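Local coordinates for activator of Hsp90 ATPase homologue 1/2-like C-terminal domain-containing protein (Staphylococcus saprophyticus subsp. saprophyticus, PDB 3Q6A) that is of unknown function but belongs to the AHA1 family and has the helix-grip fold of the Bet v 1-like superfamily, at residues E14-A19 with I79-S84; E18-P23 with G28-S33; E24-G27 with S33-E36; I59-V62 with I68-T71; T92-F97 with L106-G111. All blocks are in the same frame, centred on the assembly; numbering follows the deposited sequence.

Contact 1: E14-A19 with I79-S84; sequences ETVFEA and IQFEES
Phe17 of helix 13-21 meets a face of the Phe81 ring from strand 75-84 and Val16, its neighbour, meets the edge, a good example of one aromatic side chain receiving two residues of a helix. The aromatic part is a T-shaped pair. Phe17 directs its edge toward the face of Phe81, the centroids are 5.7 Å apart and the planes stand at 72°. The nearest ring atoms of the pair are Phe17 CD1 and Phe81 CE1, 4.0 Å apart, and from the side of Phe17 this neighbour lies at the rim, near the ring plane.

A CH-pi contact brings the helix backbone to the same ring. Phe17 CA stands over the face of Phe81, 4.1 Å from the ring centroid and 28° off the normal, and the nearest carbon below it is Phe81 CE2.

Apolar packing of a methyl against the ring edge comes from Val16. Its CB points to the strand, and with CG1 anti to the backbone N (chi1 180°) that methyl meets Phe81 in the plane of the ring, Val16 CG1 3.5 Å from Phe81 CE2. Phe81 is thus touched over a face and at an edge by two neighbouring residues, while Phe20 of the same helix also meets its ring.

Val16 reaches on to Val90 and to Leu123 of helix 102-125. All three contact residues are buried, so this is packing in the core. Seating of a short helix and a long C-terminal helix on an antiparallel sheet is typical of the helix-grip fold of Bet v 1-like proteins.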
# COMPACT_ATOMS: atom_id res chain seq x y z
N GLU D 14 12.06 -1.13 18.12
CA GLU D 14 12.82 0.10 18.33
C GLU D 14 13.19 0.72 17.00
O GLU D 14 13.09 1.93 16.81
CB GLU D 14 14.11 -0.17 19.12
CG GLU D 14 13.93 -0.66 20.55
CD GLU D 14 13.41 -2.08 20.62
OE1 GLU D 14 13.64 -2.84 19.64
OE2 GLU D 14 12.80 -2.45 21.65
N THR D 15 13.62 -0.12 16.06
CA THR D 15 14.04 0.34 14.75
C THR D 15 12.90 0.98 13.97
O THR D 15 13.10 1.96 13.26
CB THR D 15 14.62 -0.80 13.91
OG1 THR D 15 15.76 -1.35 14.58
CG2 THR D 15 15.04 -0.29 12.54
N VAL D 16 11.70 0.41 14.08
CA VAL D 16 10.55 0.96 13.37
C VAL D 16 10.16 2.30 14.02
O VAL D 16 9.88 3.27 13.32
CB VAL D 16 9.34 -0.00 13.44
CG1 VAL D 16 8.15 0.61 12.69
CG2 VAL D 16 9.71 -1.36 12.81
N PHE D 17 10.15 2.34 15.35
CA PHE D 17 9.82 3.56 16.08
C PHE D 17 10.77 4.67 15.65
O PHE D 17 10.34 5.78 15.33
CB PHE D 17 9.95 3.32 17.60
CG PHE D 17 9.74 4.56 18.44
CD1 PHE D 17 8.45 4.97 18.80
CD2 PHE D 17 10.83 5.31 18.86
CE1 PHE D 17 8.26 6.13 19.58
CE2 PHE D 17 10.65 6.47 19.63
CZ PHE D 17 9.37 6.87 19.99
N GLU D 18 12.06 4.35 15.62
CA GLU D 18 13.07 5.32 15.23
C GLU D 18 12.88 5.84 13.82
O GLU D 18 13.22 6.99 13.53
CB GLU D 18 14.47 4.72 15.35
CG GLU D 18 14.99 4.56 16.78
CD GLU D 18 15.12 5.90 17.53
OE1 GLU D 18 15.80 6.81 17.02
OE2 GLU D 18 14.54 6.01 18.63
N ALA D 19 12.36 5.00 12.93
CA ALA D 19 12.13 5.39 11.55
C ALA D 19 11.22 6.61 11.45
O ALA D 19 11.40 7.44 10.54
CB ALA D 19 11.53 4.21 10.76
N ILE D 79 0.02 6.08 16.21
CA ILE D 79 0.84 5.12 15.49
C ILE D 79 1.41 4.25 16.60
O ILE D 79 2.18 4.73 17.43
CB ILE D 79 1.96 5.81 14.73
CG1 ILE D 79 1.35 6.82 13.74
CG2 ILE D 79 2.77 4.77 13.97
CD1 ILE D 79 2.37 7.61 12.94
N GLN D 80 0.98 2.99 16.64
CA GLN D 80 1.41 2.07 17.70
C GLN D 80 2.37 1.03 17.15
O GLN D 80 2.31 0.69 15.98
CB GLN D 80 0.21 1.36 18.30
CG GLN D 80 -0.89 2.29 18.77
CD GLN D 80 -2.07 1.54 19.33
OE1 GLN D 80 -1.96 0.88 20.37
NE2 GLN D 80 -3.20 1.61 18.65
N PHE D 81 3.25 0.53 18.02
CA PHE D 81 4.23 -0.48 17.64
C PHE D 81 4.17 -1.64 18.63
O PHE D 81 4.42 -1.45 19.82
CB PHE D 81 5.63 0.13 17.62
CG PHE D 81 5.73 1.44 16.88
CD1 PHE D 81 5.18 2.60 17.42
CD2 PHE D 81 6.36 1.51 15.64
CE1 PHE D 81 5.26 3.82 16.73
CE2 PHE D 81 6.44 2.72 14.94
CZ PHE D 81 5.88 3.88 15.49
N GLU D 82 3.83 -2.83 18.13
CA GLU D 82 3.74 -4.04 18.95
C GLU D 82 4.73 -5.08 18.45
O GLU D 82 5.05 -5.14 17.25
CB GLU D 82 2.35 -4.67 18.88
CG GLU D 82 1.19 -3.86 19.40
CD GLU D 82 -0.11 -4.61 19.27
OE1 GLU D 82 -0.42 -5.04 18.14
OE2 GLU D 82 -0.83 -4.77 20.28
N GLU D 83 5.22 -5.91 19.36
CA GLU D 83 6.16 -6.93 18.94
C GLU D 83 5.42 -8.09 18.30
O GLU D 83 4.29 -8.41 18.69
CB GLU D 83 6.97 -7.45 20.14
CG GLU D 83 8.04 -6.49 20.62
CD GLU D 83 9.03 -7.17 21.54
OE1 GLU D 83 8.64 -7.53 22.66
OE2 GLU D 83 10.20 -7.37 21.12
N SER D 84 6.06 -8.70 17.30
CA SER D 84 5.52 -9.89 16.64
C SER D 84 6.72 -10.83 16.42
O SER D 84 7.87 -10.41 16.50
CB SER D 84 4.85 -9.56 15.29
OG SER D 84 5.77 -9.06 14.36

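Contact 2: E18-P23 with G28-S33; sequences EAFVDP and GFWFSS
Phe29 pushes its ring like a wedge against the end of helix 13-21, into the hollow bounded by Ala19 and the ring of Phe20. The tip of the wedge, Phe29 CZ, stands 3.8 Å above the plane of the Phe20 ring and over its centre. This is a T-shaped stack, edge of Phe29 to face of Phe20, with centroids 5.0 Å apart and planes at 78°. A chi1 of 69°, which sets CG between the backbone N and the carbonyl carbon, turns the ring toward the helix.

Trp30 takes a different part of Phe20. Its CZ3 lies 3.7 Å from Phe20 CE2, at the edge of that ring and in its plane; the rings meet rim to rim, neither over the face of the other, with their planes at 90°. The indole nitrogen, Trp30 NE1, is hydrogen-bonded to the carbonyl O of Ile133. Met115 and Leu119 of helix 102-125 pack against Phe20 and Phe29.

On its other flank Phe29 brings CE2 to 3.9 Å from Ala19 CB and 3.2 Å from Ala19 O, which lies in the plane of the ring at its edge. Pro23 cannot supply the usual i+4 N-H to this carbonyl; the weakly positive ring edge of Phe29 is a compatible neighbour for it, probably a mildly favourable one.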
# COMPACT_ATOMS: atom_id res chain seq x y z
N GLU D 18 12.06 4.35 15.62
CA GLU D 18 13.07 5.32 15.23
C GLU D 18 12.88 5.84 13.82
O GLU D 18 13.22 6.99 13.53
CB GLU D 18 14.47 4.72 15.35
CG GLU D 18 14.99 4.56 16.78
CD GLU D 18 15.12 5.90 17.53
OE1 GLU D 18 15.80 6.81 17.02
OE2 GLU D 18 14.54 6.01 18.63
N ALA D 19 12.36 5.00 12.93
CA ALA D 19 12.13 5.39 11.55
C ALA D 19 11.22 6.61 11.45
O ALA D 19 11.40 7.44 10.54
CB ALA D 19 11.53 4.21 10.76
N PHE D 20 10.27 6.73 12.37
CA PHE D 20 9.35 7.87 12.36
C PHE D 20 9.92 9.11 13.05
O PHE D 20 9.98 10.19 12.45
CB PHE D 20 8.02 7.53 13.06
CG PHE D 20 7.10 6.60 12.29
CD1 PHE D 20 7.25 5.20 12.38
CD2 PHE D 20 6.06 7.11 11.51
CE1 PHE D 20 6.36 4.34 11.70
CE2 PHE D 20 5.17 6.27 10.83
CZ PHE D 20 5.32 4.87 10.93
N VAL D 21 10.36 8.96 14.30
CA VAL D 21 10.86 10.10 15.07
C VAL D 21 12.21 10.69 14.68
O VAL D 21 12.48 11.86 14.98
CB VAL D 21 10.91 9.78 16.60
CG1 VAL D 21 9.55 9.27 17.08
CG2 VAL D 21 12.00 8.75 16.89
N ASP D 22 13.07 9.91 14.03
CA ASP D 22 14.38 10.41 13.64
C ASP D 22 14.32 11.24 12.37
O ASP D 22 14.09 10.71 11.28
CB ASP D 22 15.34 9.24 13.44
CG ASP D 22 16.78 9.70 13.27
OD1 ASP D 22 17.03 10.69 12.55
OD2 ASP D 22 17.67 9.04 13.84
N PRO D 23 14.56 12.56 12.48
CA PRO D 23 14.53 13.46 11.33
C PRO D 23 15.28 12.95 10.10
O PRO D 23 14.93 13.29 8.97
CB PRO D 23 15.16 14.74 11.88
CG PRO D 23 14.71 14.72 13.31
CD PRO D 23 14.99 13.28 13.69
N GLY D 28 12.82 8.37 4.18
CA GLY D 28 12.86 7.16 3.38
C GLY D 28 11.50 6.56 3.07
O GLY D 28 11.42 5.64 2.26
N PHE D 29 10.44 7.06 3.71
CA PHE D 29 9.11 6.49 3.47
C PHE D 29 7.93 7.45 3.62
O PHE D 29 6.81 7.14 3.22
CB PHE D 29 8.91 5.28 4.40
CG PHE D 29 8.78 5.66 5.86
CD1 PHE D 29 7.52 5.76 6.46
CD2 PHE D 29 9.91 5.96 6.61
CE1 PHE D 29 7.39 6.15 7.80
CE2 PHE D 29 9.79 6.37 7.95
CZ PHE D 29 8.53 6.46 8.55
N TRP D 30 8.16 8.63 4.19
CA TRP D 30 7.06 9.56 4.39
C TRP D 30 7.54 10.98 4.10
O TRP D 30 8.10 11.24 3.04
CB TRP D 30 6.55 9.42 5.82
CG TRP D 30 5.16 9.91 6.05
CD1 TRP D 30 4.33 10.51 5.14
CD2 TRP D 30 4.43 9.83 7.27
NE1 TRP D 30 3.13 10.80 5.73
CE2 TRP D 30 3.16 10.39 7.04
CE3 TRP D 30 4.73 9.32 8.55
CZ2 TRP D 30 2.18 10.47 8.04
CZ3 TRP D 30 3.77 9.40 9.53
CH2 TRP D 30 2.50 9.97 9.28
N PHE D 31 7.35 11.90 5.04
CA PHE D 31 7.79 13.28 4.85
C PHE D 31 9.25 13.37 4.43
O PHE D 31 10.09 12.57 4.86
CB PHE D 31 7.58 14.07 6.15
CG PHE D 31 6.18 14.03 6.65
CD1 PHE D 31 5.16 14.72 5.99
CD2 PHE D 31 5.85 13.29 7.78
CE1 PHE D 31 3.85 14.67 6.44
CE2 PHE D 31 4.53 13.23 8.24
CZ PHE D 31 3.53 13.93 7.57
N SER D 32 9.54 14.34 3.57
CA SER D 32 10.89 14.57 3.05
C SER D 32 11.86 14.93 4.17
O SER D 32 13.05 14.60 4.12
CB SER D 32 10.86 15.72 2.04
OG SER D 32 9.75 15.60 1.17
N SER D 33 11.35 15.63 5.18
CA SER D 33 12.18 16.04 6.30
C SER D 33 11.36 16.46 7.51
O SER D 33 10.17 16.78 7.39
CB SER D 33 13.08 17.21 5.87
OG SER D 33 12.29 18.32 5.45

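Contact 3: E24-G27 with S33-E36; sequences EKIG and SSSE
The turn that leads out of helix 13-21 meets the short, weakly bonded edge strand at about 33-34 here, where Ile26 faces Ser34 at the margin of the antiparallel sheet. Residues 24-27 have helical backbone angles without regular helical bonds, and of this turn it is Ile26 that carries the contact.

Its CB is directed to the strand, and the branch methyl CG2 does the touching, 3.3 Å from Ser34 OG. The other branch approaches the same oxygen less closely, with Ile26 CD1 4.0 Å from Ser34 OG, so that the hydroxyl lies against both arms of the isoleucine. Ser34 OG reaches this place because it is turned anti to its own carbonyl carbon (chi1 -58°), beside the backbone N. Ser33 contributes main chain alone: its carbonyl carbon C is 4.3 Å from Ile26 CG2, while its CB points away from the turn.

Around the pair, Ile26 also packs on Phe31 and Trp38, and Ser34 on Pro23 and on Leu46 of strand 43-48. Ser33 is joined to Arg47 of that strand through the backbone.

Between the two segments the meeting is a polar oxygen against hydrocarbon, held by van der Waals contact. Such an interaction has little directional demand, so across these two segments the match of shapes probably matters more than bond direction.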
# COMPACT_ATOMS: atom_id res chain seq x y z
N GLU D 24 16.30 12.13 10.32
CA GLU D 24 17.09 11.60 9.21
C GLU D 24 16.49 10.35 8.58
O GLU D 24 16.85 9.99 7.46
CB GLU D 24 18.51 11.26 9.68
CG GLU D 24 19.15 12.27 10.62
CD GLU D 24 20.62 11.98 10.88
OE1 GLU D 24 20.95 10.82 11.23
OE2 GLU D 24 21.45 12.90 10.72
N LYS D 25 15.58 9.69 9.29
CA LYS D 25 14.98 8.44 8.80
C LYS D 25 13.64 8.58 8.08
O LYS D 25 13.37 7.87 7.10
CB LYS D 25 14.81 7.45 9.96
CG LYS D 25 16.11 7.06 10.69
CD LYS D 25 15.80 6.06 11.80
CE LYS D 25 17.03 5.73 12.65
NZ LYS D 25 18.10 5.05 11.88
N ILE D 26 12.80 9.50 8.55
CA ILE D 26 11.47 9.68 7.98
C ILE D 26 11.43 9.87 6.46
O ILE D 26 10.48 9.42 5.80
CB ILE D 26 10.73 10.87 8.66
CG1 ILE D 26 9.24 10.80 8.34
CG2 ILE D 26 11.33 12.20 8.19
CD1 ILE D 26 8.34 11.27 9.47
N GLY D 27 12.45 10.50 5.91
CA GLY D 27 12.51 10.75 4.48
C GLY D 27 12.52 9.52 3.59
O GLY D 27 12.27 9.60 2.39
N SER D 33 11.35 15.63 5.18
CA SER D 33 12.18 16.04 6.30
C SER D 33 11.36 16.46 7.51
O SER D 33 10.17 16.78 7.39
CB SER D 33 13.08 17.21 5.87
OG SER D 33 12.29 18.32 5.45
N SER D 34 12.00 16.44 8.68
CA SER D 34 11.36 16.83 9.93
C SER D 34 12.23 17.91 10.56
O SER D 34 13.44 17.94 10.33
CB SER D 34 11.25 15.64 10.87
OG SER D 34 10.51 14.59 10.25
N SER D 35 11.62 18.79 11.35
CA SER D 35 12.37 19.86 11.99
C SER D 35 13.26 19.31 13.10
O SER D 35 14.42 19.71 13.24
CB SER D 35 11.40 20.91 12.54
OG SER D 35 10.50 20.35 13.48
N GLU D 36 12.72 18.38 13.88
CA GLU D 36 13.48 17.77 14.97
C GLU D 36 12.83 16.44 15.37
O GLU D 36 11.74 16.12 14.90
CB GLU D 36 13.53 18.71 16.18
CG GLU D 36 12.17 19.07 16.76
CD GLU D 36 12.27 19.89 18.04
OE1 GLU D 36 12.86 19.40 19.02
OE2 GLU D 36 11.74 21.02 18.06

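Contact 4: I59-V62 with I68-T71; sequences IERV and IAFT
A classic beta bulge sets two residues, Glu60 and Arg61, opposite one, Ala69, in the hairpin of strands 53-63 and 67-72. The extra residue makes one carbonyl serve two donors. Ala69 O receives the N-H of Glu60 at 2.8 Å, with the donor tilted 28° out of the carbonyl plane, and more weakly that of Arg61, whose N is 3.4 Å from the same oxygen. In return Ala69 N gives a bond to Arg61 O, at 2.7 Å and in the carbonyl plane, which closes the hydrogen-bonded antiparallel pair Arg61 with Ala69.

Beyond the bulge regular pairing continues with Val62 and Ile68, a non-hydrogen-bonded pair whose side chains rise on the face packed by Phe17 of helix 13-21. The other face carries Arg61 and Ala69, their CB atoms 3.9 Å apart. Farther out, the guanidinium of Arg61 forms a salt bridge with Glu63, and Ala69 also touches Thr78 of the next strand.

At the bulge Glu60 directs its CB toward strand 67-72, as is consistent with the altered backbone there. From CB the chain runs extended beyond CG (chi2 166°), passing alongside the backbone of Phe70. It ends at Thr71, whose hydroxyl OG1 donates to Glu60 OE2 at a short 2.5 Å, using the syn lone pair of the carboxylate oxygen.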
# COMPACT_ATOMS: atom_id res chain seq x y z
N ILE D 59 3.27 17.00 18.74
CA ILE D 59 3.20 15.64 19.25
C ILE D 59 2.52 15.62 20.61
O ILE D 59 3.05 16.14 21.59
CB ILE D 59 4.60 15.06 19.35
CG1 ILE D 59 5.23 15.06 17.96
CG2 ILE D 59 4.56 13.66 19.91
CD1 ILE D 59 6.72 15.19 17.97
N GLU D 60 1.34 15.02 20.66
CA GLU D 60 0.55 14.94 21.88
C GLU D 60 1.06 13.95 22.93
O GLU D 60 1.30 14.33 24.08
CB GLU D 60 -0.90 14.62 21.53
CG GLU D 60 -1.63 15.81 20.93
CD GLU D 60 -2.95 15.44 20.28
OE1 GLU D 60 -3.63 14.51 20.78
OE2 GLU D 60 -3.30 16.09 19.27
N ARG D 61 1.22 12.69 22.56
CA ARG D 61 1.69 11.67 23.49
C ARG D 61 2.70 10.79 22.80
O ARG D 61 2.54 10.45 21.63
CB ARG D 61 0.52 10.81 23.97
CG ARG D 61 -0.66 11.61 24.49
CD ARG D 61 -1.87 10.74 24.80
NE ARG D 61 -1.62 9.77 25.87
CZ ARG D 61 -1.11 8.56 25.69
NH1 ARG D 61 -0.79 8.15 24.47
NH2 ARG D 61 -0.91 7.75 26.72
N VAL D 62 3.75 10.41 23.53
CA VAL D 62 4.79 9.54 23.00
C VAL D 62 5.26 8.55 24.05
O VAL D 62 5.64 8.93 25.16
CB VAL D 62 6.02 10.34 22.51
CG1 VAL D 62 7.19 9.41 22.28
CG2 VAL D 62 5.69 11.06 21.23
N ILE D 68 2.95 6.96 19.33
CA ILE D 68 3.14 8.34 18.89
C ILE D 68 1.72 8.83 18.65
O ILE D 68 1.00 8.23 17.87
CB ILE D 68 3.89 8.43 17.55
CG1 ILE D 68 5.26 7.78 17.67
CG2 ILE D 68 4.00 9.89 17.11
CD1 ILE D 68 6.04 7.76 16.36
N ALA D 69 1.31 9.90 19.33
CA ALA D 69 -0.04 10.39 19.14
C ALA D 69 -0.04 11.87 18.79
O ALA D 69 0.84 12.63 19.22
CB ALA D 69 -0.86 10.16 20.40
N PHE D 70 -1.01 12.26 17.98
CA PHE D 70 -1.15 13.63 17.54
C PHE D 70 -2.45 13.78 16.77
O PHE D 70 -3.23 12.84 16.67
CB PHE D 70 0.05 14.03 16.67
CG PHE D 70 0.16 13.26 15.37
CD1 PHE D 70 -0.44 13.73 14.21
CD2 PHE D 70 0.84 12.05 15.33
CE1 PHE D 70 -0.35 13.01 13.01
CE2 PHE D 70 0.93 11.31 14.15
CZ PHE D 70 0.34 11.80 12.99
N THR D 71 -2.71 14.98 16.25
CA THR D 71 -3.93 15.23 15.51
C THR D 71 -3.65 15.96 14.20
O THR D 71 -2.65 16.66 14.05
CB THR D 71 -4.93 16.11 16.34
OG1 THR D 71 -5.13 15.54 17.64
CG2 THR D 71 -6.30 16.17 15.65

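Contact 5: T92-F97 with L106-G111; sequences TTEKDF and LGQKEG
Glu94 and Gln108 form a small, partly buried polar contact between the end of strand 87-94 and the first half of helix 102-125, with Phe97 adding an apolar flank. Glu94 stretches across to the helix with CG anti to the backbone N (chi1 174°) and the chain extended beyond it. Gln108 comes from the helix with a bend at chi2, and the two side chains cross at about a right angle, their carboxylate and amide planes 60° apart.

The nearest approach is 2.8 Å, between Glu94 OE1 and the amide atom named Gln108 OE1; Glu94 OE2 is 3.1 Å from that same atom. With the amide turned over, its nitrogen would face the carboxylate, and a hydrogen bond would then be possible. The carboxylate has a clear partner one turn further along the helix: Glu94 OE1 accepts a hydrogen bond from Trp112 NE1, which helps to fix its rotation.

Phe97 brings its CZ to 4.3 Å from Gln108 CG, the aliphatic part of the glutamine. Its ring also stacks on His75, and Gln108 and Phe97 both touch Ile3 of the edge strand 3-9.

Close by, Lys109 packs on Leu106 of the second subunit, so this part of the helix lies near the dimer contact. Strand 87-94, the last strand, thus meets the first half of the C-terminal helix that follows it, the strand-to-helix step that completes the helix-grip fold.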
# COMPACT_ATOMS: atom_id res chain seq x y z
N THR D 92 -1.74 1.92 12.54
CA THR D 92 -2.07 3.34 12.42
C THR D 92 -3.58 3.47 12.62
O THR D 92 -4.36 2.64 12.15
CB THR D 92 -1.68 3.93 11.03
OG1 THR D 92 -2.27 3.14 9.99
CG2 THR D 92 -0.17 3.97 10.85
N THR D 93 -3.98 4.50 13.36
CA THR D 93 -5.39 4.74 13.61
C THR D 93 -5.69 6.23 13.42
O THR D 93 -5.07 7.08 14.05
CB THR D 93 -5.80 4.35 15.04
OG1 THR D 93 -5.63 2.94 15.23
CG2 THR D 93 -7.26 4.70 15.28
N GLU D 94 -6.61 6.52 12.51
CA GLU D 94 -7.02 7.91 12.27
C GLU D 94 -8.51 7.89 12.58
O GLU D 94 -9.31 7.29 11.87
CB GLU D 94 -6.75 8.34 10.82
CG GLU D 94 -7.29 9.73 10.52
CD GLU D 94 -6.86 10.27 9.16
OE1 GLU D 94 -6.62 9.48 8.23
OE2 GLU D 94 -6.79 11.51 9.03
N LYS D 95 -8.86 8.55 13.68
CA LYS D 95 -10.22 8.54 14.18
C LYS D 95 -11.19 9.60 13.74
O LYS D 95 -10.81 10.66 13.25
CB LYS D 95 -10.17 8.57 15.71
CG LYS D 95 -9.21 7.57 16.31
CD LYS D 95 -9.11 7.73 17.82
CE LYS D 95 -8.22 6.65 18.41
NZ LYS D 95 -8.20 6.75 19.90
N ASP D 96 -12.46 9.26 13.95
CA ASP D 96 -13.62 10.10 13.69
C ASP D 96 -13.93 10.42 12.23
O ASP D 96 -13.53 11.46 11.71
CB ASP D 96 -13.51 11.38 14.52
CG ASP D 96 -13.18 11.09 15.99
OD1 ASP D 96 -13.83 10.20 16.59
OD2 ASP D 96 -12.28 11.76 16.55
N PHE D 97 -14.69 9.53 11.60
CA PHE D 97 -15.11 9.68 10.21
C PHE D 97 -16.56 9.23 10.08
O PHE D 97 -17.07 8.50 10.93
CB PHE D 97 -14.24 8.82 9.29
CG PHE D 97 -12.86 9.36 9.09
CD1 PHE D 97 -12.62 10.32 8.11
CD2 PHE D 97 -11.80 8.91 9.86
CE1 PHE D 97 -11.34 10.81 7.91
CE2 PHE D 97 -10.52 9.40 9.66
CZ PHE D 97 -10.28 10.35 8.68
N LEU D 106 -11.95 5.93 1.62
CA LEU D 106 -11.09 5.15 0.73
C LEU D 106 -9.77 5.86 0.47
O LEU D 106 -8.72 5.22 0.43
CB LEU D 106 -11.80 4.87 -0.59
CG LEU D 106 -12.98 3.88 -0.54
CD1 LEU D 106 -13.80 3.96 -1.83
CD2 LEU D 106 -12.45 2.49 -0.34
N GLY D 107 -9.84 7.17 0.29
CA GLY D 107 -8.64 7.93 0.03
C GLY D 107 -7.68 7.92 1.21
O GLY D 107 -6.48 7.80 1.02
N GLN D 108 -8.20 8.07 2.42
CA GLN D 108 -7.33 8.07 3.58
C GLN D 108 -6.75 6.67 3.80
O GLN D 108 -5.57 6.52 4.10
CB GLN D 108 -8.09 8.53 4.82
CG GLN D 108 -8.33 10.04 4.82
CD GLN D 108 -7.03 10.83 4.88
OE1 GLN D 108 -6.46 11.04 5.96
NE2 GLN D 108 -6.54 11.26 3.72
N LYS D 109 -7.59 5.65 3.65
CA LYS D 109 -7.13 4.27 3.80
C LYS D 109 -5.94 4.05 2.85
O LYS D 109 -4.91 3.47 3.24
CB LYS D 109 -8.26 3.30 3.46
CG LYS D 109 -7.90 1.83 3.70
CD LYS D 109 -7.69 1.54 5.20
CE LYS D 109 -7.30 0.06 5.40
NZ LYS D 109 -7.08 -0.24 6.85
N GLU D 110 -6.09 4.50 1.62
CA GLU D 110 -5.04 4.37 0.62
C GLU D 110 -3.75 5.02 1.13
O GLU D 110 -2.68 4.44 1.05
CB GLU D 110 -5.48 5.06 -0.67
CG GLU D 110 -4.43 5.07 -1.76
CD GLU D 110 -4.98 5.70 -3.00
OE1 GLU D 110 -5.29 6.91 -2.95
OE2 GLU D 110 -5.11 5.00 -4.01
N GLY D 111 -3.86 6.23 1.67
CA GLY D 111 -2.67 6.91 2.15
C GLY D 111 -1.94 6.13 3.24
O GLY D 111 -0.70 6.03 3.22

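Contacts 1 and 2 share Glu18 and Ala19 on helix 13-21, with centres about 13 Å apart, and Phe20 touches Phe81 to join them into one core. Contact 3 shares Ser33 with contact 2, centres about 4 Å apart. Contact 4 follows along the chain, within the span between the segments of contact 1; Ile68 meets Phe17 and Phe81 there. Contact 5 comes last, its centre about 19 Å from that of contact 2 and across the chain's centre. Contacts 1 and 5 lay the two helices on the one antiparallel sheet, contact 4 joins two of its strands, and contacts 2 and 3 pack the connection from helix 13-21 to the edge strand.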